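Local coordinates for protein adenosine kinase, putative (Trypanosoma brucei, PDB 2XTB) that probably phosphorylates adenosine and related nucleosides to their monophosphates with ATP, as a magnesium-dependent purine-salvage kinase of the PfkB carbohydrate kinase family, at residues R9-C14 against F166-F171; I40-R45 against V137-A142. One frame throughout, in Å; residues are numbered along the deposited sequence.

Contact 1: residues R9-C14 against F166-F171; sequences RVYVQC and FYFSGF. With KRM (4-[5-(4-phenoxyphenyl)-1H-pyrazol-3-yl]morpholine), chain B.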
# COMPACT_ATOMS: atom_id res chain seq x y z
N ARG A 9 10.52 -13.04 -5.44
CA ARG A 9 9.42 -12.54 -6.26
C ARG A 9 8.26 -12.08 -5.39
O ARG A 9 7.67 -12.86 -4.64
CB ARG A 9 8.95 -13.60 -7.26
CG ARG A 9 9.90 -13.87 -8.42
CD ARG A 9 9.15 -14.32 -9.67
NE ARG A 9 8.41 -13.21 -10.29
CZ ARG A 9 8.86 -12.49 -11.31
NH1 ARG A 9 10.04 -12.75 -11.86
NH2 ARG A 9 8.12 -11.50 -11.80
N VAL A 10 7.95 -10.79 -5.49
CA VAL A 10 6.90 -10.18 -4.69
C VAL A 10 5.60 -10.02 -5.48
O VAL A 10 5.60 -9.58 -6.63
CB VAL A 10 7.35 -8.82 -4.07
CG1 VAL A 10 6.18 -8.07 -3.46
CG2 VAL A 10 8.42 -9.06 -3.01
N TYR A 11 4.50 -10.42 -4.85
CA TYR A 11 3.17 -10.26 -5.38
C TYR A 11 2.47 -9.16 -4.59
O TYR A 11 2.47 -9.17 -3.36
CB TYR A 11 2.41 -11.58 -5.25
CG TYR A 11 1.01 -11.58 -5.81
CD1 TYR A 11 0.77 -12.00 -7.11
CD2 TYR A 11 -0.08 -11.18 -5.03
CE1 TYR A 11 -0.52 -12.01 -7.64
CE2 TYR A 11 -1.37 -11.19 -5.55
CZ TYR A 11 -1.58 -11.61 -6.85
OH TYR A 11 -2.85 -11.62 -7.37
N VAL A 12 1.89 -8.20 -5.30
CA VAL A 12 1.19 -7.09 -4.67
C VAL A 12 -0.21 -6.98 -5.26
O VAL A 12 -0.37 -6.93 -6.48
CB VAL A 12 1.95 -5.73 -4.85
CG1 VAL A 12 1.16 -4.59 -4.25
CG2 VAL A 12 3.32 -5.79 -4.21
N GLN A 13 -1.22 -6.96 -4.40
CA GLN A 13 -2.58 -6.73 -4.85
C GLN A 13 -3.18 -5.53 -4.15
O GLN A 13 -3.07 -5.39 -2.93
CB GLN A 13 -3.44 -7.97 -4.67
CG GLN A 13 -4.83 -7.86 -5.29
CD GLN A 13 -5.44 -9.21 -5.62
OE1 GLN A 13 -6.64 -9.41 -5.48
NE2 GLN A 13 -4.61 -10.14 -6.07
N CYS A 14 -3.81 -4.66 -4.93
CA CYS A 14 -4.42 -3.44 -4.40
C CYS A 14 -5.33 -2.80 -5.44
O CYS A 14 -5.56 -3.36 -6.52
CB CYS A 14 -3.34 -2.45 -3.95
SG CYS A 14 -3.94 -1.11 -2.90
N PHE A 166 3.85 -12.07 -0.45
CA PHE A 166 2.54 -11.56 -0.81
C PHE A 166 2.16 -10.35 0.04
O PHE A 166 2.00 -10.47 1.25
CB PHE A 166 1.47 -12.65 -0.65
CG PHE A 166 1.63 -13.81 -1.59
CD1 PHE A 166 2.47 -14.86 -1.28
CD2 PHE A 166 0.92 -13.85 -2.78
CE1 PHE A 166 2.62 -15.94 -2.14
CE2 PHE A 166 1.06 -14.92 -3.66
CZ PHE A 166 1.91 -15.96 -3.34
N TYR A 167 2.04 -9.19 -0.60
CA TYR A 167 1.58 -7.99 0.10
C TYR A 167 0.19 -7.59 -0.36
O TYR A 167 -0.07 -7.42 -1.55
CB TYR A 167 2.56 -6.82 -0.07
CG TYR A 167 1.99 -5.49 0.38
CD1 TYR A 167 1.87 -5.18 1.73
CD2 TYR A 167 1.55 -4.55 -0.55
CE1 TYR A 167 1.34 -3.96 2.15
CE2 TYR A 167 1.02 -3.33 -0.15
CZ TYR A 167 0.92 -3.04 1.20
OH TYR A 167 0.39 -1.83 1.59
N PHE A 168 -0.70 -7.42 0.62
CA PHE A 168 -2.05 -6.95 0.38
C PHE A 168 -2.32 -5.74 1.27
O PHE A 168 -2.09 -5.79 2.49
CB PHE A 168 -3.06 -8.05 0.71
CG PHE A 168 -3.37 -8.96 -0.45
CD1 PHE A 168 -2.42 -9.85 -0.93
CD2 PHE A 168 -4.63 -8.94 -1.04
CE1 PHE A 168 -2.71 -10.70 -1.99
CE2 PHE A 168 -4.93 -9.78 -2.10
CZ PHE A 168 -3.97 -10.67 -2.57
N SER A 169 -2.81 -4.66 0.67
CA SER A 169 -3.30 -3.54 1.45
C SER A 169 -4.67 -3.93 2.02
O SER A 169 -5.31 -4.85 1.52
CB SER A 169 -3.42 -2.29 0.58
OG SER A 169 -4.23 -2.54 -0.56
N GLY A 170 -5.10 -3.23 3.07
CA GLY A 170 -6.39 -3.50 3.68
C GLY A 170 -7.55 -3.21 2.75
O GLY A 170 -8.64 -3.75 2.92
N PHE A 171 -7.29 -2.37 1.74
CA PHE A 171 -8.30 -1.95 0.77
C PHE A 171 -8.82 -3.09 -0.10
O PHE A 171 -9.91 -2.99 -0.67
CB PHE A 171 -7.75 -0.83 -0.11
CG PHE A 171 -7.29 0.38 0.66
CD1 PHE A 171 -5.98 0.83 0.55
CD2 PHE A 171 -8.17 1.09 1.48
CE1 PHE A 171 -5.55 1.95 1.26
CE2 PHE A 171 -7.74 2.21 2.19
CZ PHE A 171 -6.43 2.64 2.07
C24 KRM B . -7.13 2.72 -2.92
C23 KRM B . -5.63 2.80 -2.68
O22 KRM B . -5.26 4.16 -2.48
C21 KRM B . -5.78 4.67 -1.26
C20 KRM B . -7.31 4.72 -1.31
N19 KRM B . -7.82 3.44 -1.84
C16 KRM B . -9.00 2.91 -1.36
C15 KRM B . -9.96 3.60 -0.64
N17 KRM B . -9.33 1.64 -1.60
N18 KRM B . -10.58 1.48 -0.99
C14 KRM B . -10.96 2.66 -0.41
C11 KRM B . -12.24 2.84 0.34
C10 KRM B . -12.63 4.10 0.83
C9 KRM B . -13.83 4.24 1.52
C12 KRM B . -13.08 1.74 0.54
C13 KRM B . -14.28 1.88 1.23
C8 KRM B . -14.67 3.13 1.73
O7 KRM B . -15.87 3.23 2.40
C6 KRM B . -16.16 4.21 3.33
C1 KRM B . -16.99 5.28 2.98
C5 KRM B . -15.65 4.13 4.63
C4 KRM B . -15.95 5.12 5.56
C3 KRM B . -16.78 6.19 5.21
C2 KRM B . -17.30 6.27 3.91
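Gln13 runs alongside Phe168, pointing the same way: its CB sits over one face of the ring, 3.7 Å from the centroid in a CH-pi contact, and its extended chain carries CG and the amide on past CZ and CE2, with amide and ring planes 40° apart. The two residues are paired on adjacent parallel strands, 10-13 and 165-169, inside the large mixed sheet of the ribokinase-like fold. Between the backbones, Tyr167 uses both its backbone N and its backbone O: the N donates to Tyr11 O at 2.8 Å, and the O accepts from Gln13 N at 3.1 Å. On the face that bears Gln13, packing is dense. Tyr11 CG stands anti to the backbone N (chi1 -178°), which brings its ring against both Phe166 and Phe168: CD2 meets CD2 of Phe166 at 3.6 Å, the planes 47° apart, while Phe168 CE1 comes to the Tyr11 edge. Helix 177-189 covers this side. On the opposite face of the sheet, Val12 CG1 touches the Tyr167 ring at its edge, 3.7 Å from CD2, and helix 66-77 closes over both. Toward the C-terminal ends the strands spread apart, from 4.8 Å between the CA atoms of Tyr11 and Phe166 to 6.0 Å between those of Cys14 and Ser169, and the contact is looser. There Phe171, an adenosine-binding residue, turns one ring face to the pyrazole of the bound ligand KRM, its CB 3.3 Å from N17. The chemistry thus changes from buried aromatic and amide packing between hydrogen-bonded strands to an aromatic surface suited to a flat heterocycle.

Contact 2: residues I40-R45 against V137-A142; sequences ILLSER and VADLGA. With KRM (4-[5-(4-phenoxyphenyl)-1H-pyrazol-3-yl]morpholine), chain B.
Ile40 and Leu41 run parallel to Val137 and Ala138, joined by two backbone hydrogen bonds, Ala138 N to Ile40 O at 3.0 Å and Leu42 N to Ala138 O at 2.8 Å. They form the edge of the five-stranded lid sheet characteristic of the ribokinase-like family, in which strand 39-41 is outermost and 133-139 continues inward to 124-130. The side chains part to two faces. On one, Val137 CG1 packs against Leu42 CB at 3.9 Å, and helix 49-53 covers the pair through Ile49. The other face looks to the ligand: Leu41, with CG beside its backbone N (chi1 -74°), sends CD2 to Leu140 CD1 at 3.9 Å, so that two branched tips meet obliquely, while its other methyl, CD1, reaches KRM C9 on the phenyl ring bonded to the pyrazole, 3.7 Å away. The two leucines therefore form one apolar wall of the pocket, Leu140 meeting the pyrazole and Leu41 the phenyl. Where the strands end, Leu42 crosses Asp139 at an angle, and its CD2 methyl stands 3.4 Å from carboxylate oxygen OD2.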
# COMPACT_ATOMS: atom_id res chain seq x y z
N ILE A 40 -10.82 13.09 0.10
CA ILE A 40 -12.22 12.69 0.03
C ILE A 40 -12.50 11.87 -1.22
O ILE A 40 -11.76 11.96 -2.21
CB ILE A 40 -13.19 13.90 0.04
CG1 ILE A 40 -12.91 14.83 -1.14
CG2 ILE A 40 -13.10 14.66 1.37
CD1 ILE A 40 -14.14 15.47 -1.72
N LEU A 41 -13.58 11.08 -1.19
CA LEU A 41 -14.05 10.36 -2.37
C LEU A 41 -14.87 11.29 -3.26
O LEU A 41 -15.66 12.10 -2.77
CB LEU A 41 -14.87 9.13 -1.98
CG LEU A 41 -14.12 7.91 -1.42
CD1 LEU A 41 -15.09 6.97 -0.72
CD2 LEU A 41 -13.35 7.18 -2.51
N LEU A 42 -14.67 11.18 -4.58
CA LEU A 42 -15.33 12.06 -5.55
C LEU A 42 -16.85 11.94 -5.50
O LEU A 42 -17.41 10.86 -5.71
CB LEU A 42 -14.80 11.81 -6.97
CG LEU A 42 -15.49 12.54 -8.13
CD1 LEU A 42 -14.48 13.18 -9.06
CD2 LEU A 42 -16.41 11.61 -8.89
N SER A 43 -17.51 13.06 -5.22
CA SER A 43 -18.97 13.13 -5.19
C SER A 43 -19.51 14.04 -6.30
O SER A 43 -18.76 14.45 -7.20
CB SER A 43 -19.45 13.61 -3.82
OG SER A 43 -18.99 14.92 -3.54
N GLU A 44 -20.80 14.34 -6.24
CA GLU A 44 -21.44 15.24 -7.20
C GLU A 44 -20.86 16.65 -7.14
O GLU A 44 -20.85 17.37 -8.14
CB GLU A 44 -22.96 15.27 -6.96
CG GLU A 44 -23.79 15.93 -8.07
CD GLU A 44 -23.57 15.30 -9.45
OE1 GLU A 44 -23.28 14.08 -9.52
OE2 GLU A 44 -23.68 16.03 -10.46
N ARG A 45 -20.36 17.03 -5.96
CA ARG A 45 -19.78 18.35 -5.72
C ARG A 45 -18.49 18.57 -6.52
O ARG A 45 -18.14 19.71 -6.82
CB ARG A 45 -19.54 18.55 -4.21
CG ARG A 45 -19.03 19.93 -3.80
CD ARG A 45 -19.97 21.05 -4.24
NE ARG A 45 -19.37 22.38 -4.07
CZ ARG A 45 -18.63 23.00 -4.98
NH1 ARG A 45 -18.38 22.43 -6.16
NH2 ARG A 45 -18.13 24.20 -4.72
N VAL A 137 -8.79 14.10 -4.29
CA VAL A 137 -10.12 13.69 -4.72
C VAL A 137 -9.99 12.37 -5.46
O VAL A 137 -9.48 12.32 -6.58
CB VAL A 137 -10.78 14.73 -5.67
CG1 VAL A 137 -12.28 14.52 -5.71
CG2 VAL A 137 -10.44 16.14 -5.24
N ALA A 138 -10.43 11.29 -4.81
CA ALA A 138 -10.25 9.95 -5.36
C ALA A 138 -11.53 9.36 -5.93
O ALA A 138 -12.60 9.44 -5.31
CB ALA A 138 -9.65 9.02 -4.30
N ASP A 139 -11.42 8.76 -7.11
CA ASP A 139 -12.50 7.98 -7.70
C ASP A 139 -12.01 6.54 -7.85
O ASP A 139 -11.10 6.27 -8.64
CB ASP A 139 -12.93 8.55 -9.05
CG ASP A 139 -14.23 7.95 -9.56
OD1 ASP A 139 -14.38 6.71 -9.51
OD2 ASP A 139 -15.10 8.72 -10.01
N LEU A 140 -12.60 5.63 -7.08
CA LEU A 140 -12.17 4.23 -7.06
C LEU A 140 -12.34 3.54 -8.41
O LEU A 140 -11.44 2.85 -8.88
CB LEU A 140 -12.90 3.46 -5.94
CG LEU A 140 -12.21 3.25 -4.58
CD1 LEU A 140 -11.25 4.38 -4.18
CD2 LEU A 140 -13.24 3.02 -3.48
N GLY A 141 -13.50 3.75 -9.03
CA GLY A 141 -13.80 3.25 -10.37
C GLY A 141 -13.48 1.78 -10.57
O GLY A 141 -13.91 0.93 -9.79
N ALA A 142 -12.69 1.51 -11.61
CA ALA A 142 -12.40 0.15 -12.08
C ALA A 142 -11.81 -0.75 -10.99
O ALA A 142 -12.07 -1.96 -10.97
CB ALA A 142 -11.47 0.20 -13.29
C24 KRM B . -7.13 2.72 -2.92
C23 KRM B . -5.63 2.80 -2.68
O22 KRM B . -5.26 4.16 -2.48
C21 KRM B . -5.78 4.67 -1.26
C20 KRM B . -7.31 4.72 -1.31
N19 KRM B . -7.82 3.44 -1.84
C16 KRM B . -9.00 2.91 -1.36
C15 KRM B . -9.96 3.60 -0.64
N17 KRM B . -9.33 1.64 -1.60
N18 KRM B . -10.58 1.48 -0.99
C14 KRM B . -10.96 2.66 -0.41
C11 KRM B . -12.24 2.84 0.34
C10 KRM B . -12.63 4.10 0.83
C9 KRM B . -13.83 4.24 1.52
C12 KRM B . -13.08 1.74 0.54
C13 KRM B . -14.28 1.88 1.23
C8 KRM B . -14.67 3.13 1.73
O7 KRM B . -15.87 3.23 2.40
C6 KRM B . -16.16 4.21 3.33
C1 KRM B . -16.99 5.28 2.98
C5 KRM B . -15.65 4.13 4.63
C4 KRM B . -15.95 5.12 5.56
C3 KRM B . -16.78 6.19 5.21
C2 KRM B . -17.30 6.27 3.91

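In the fold
The bound ligand KRM joins two contacts that do not touch each other: their centres lie 23 Å apart and their nearest atoms about 7 Å. Contact 1 belongs to the large domain, with its centre about 7 Å from the centre of the chain, and contact 2 to the lid, its centre about 19 Å from that point; the whole of contact 2 falls between the two strands of contact 1 along the sequence. Across the pocket, Leu140 comes within about 7 Å of Phe171, side chain to side chain, and within about 5 Å of Asn15, which also binds adenosine. Within contact 1, the Tyr167 side chain is about 5 Å from that of Asp301, the predicted proton acceptor.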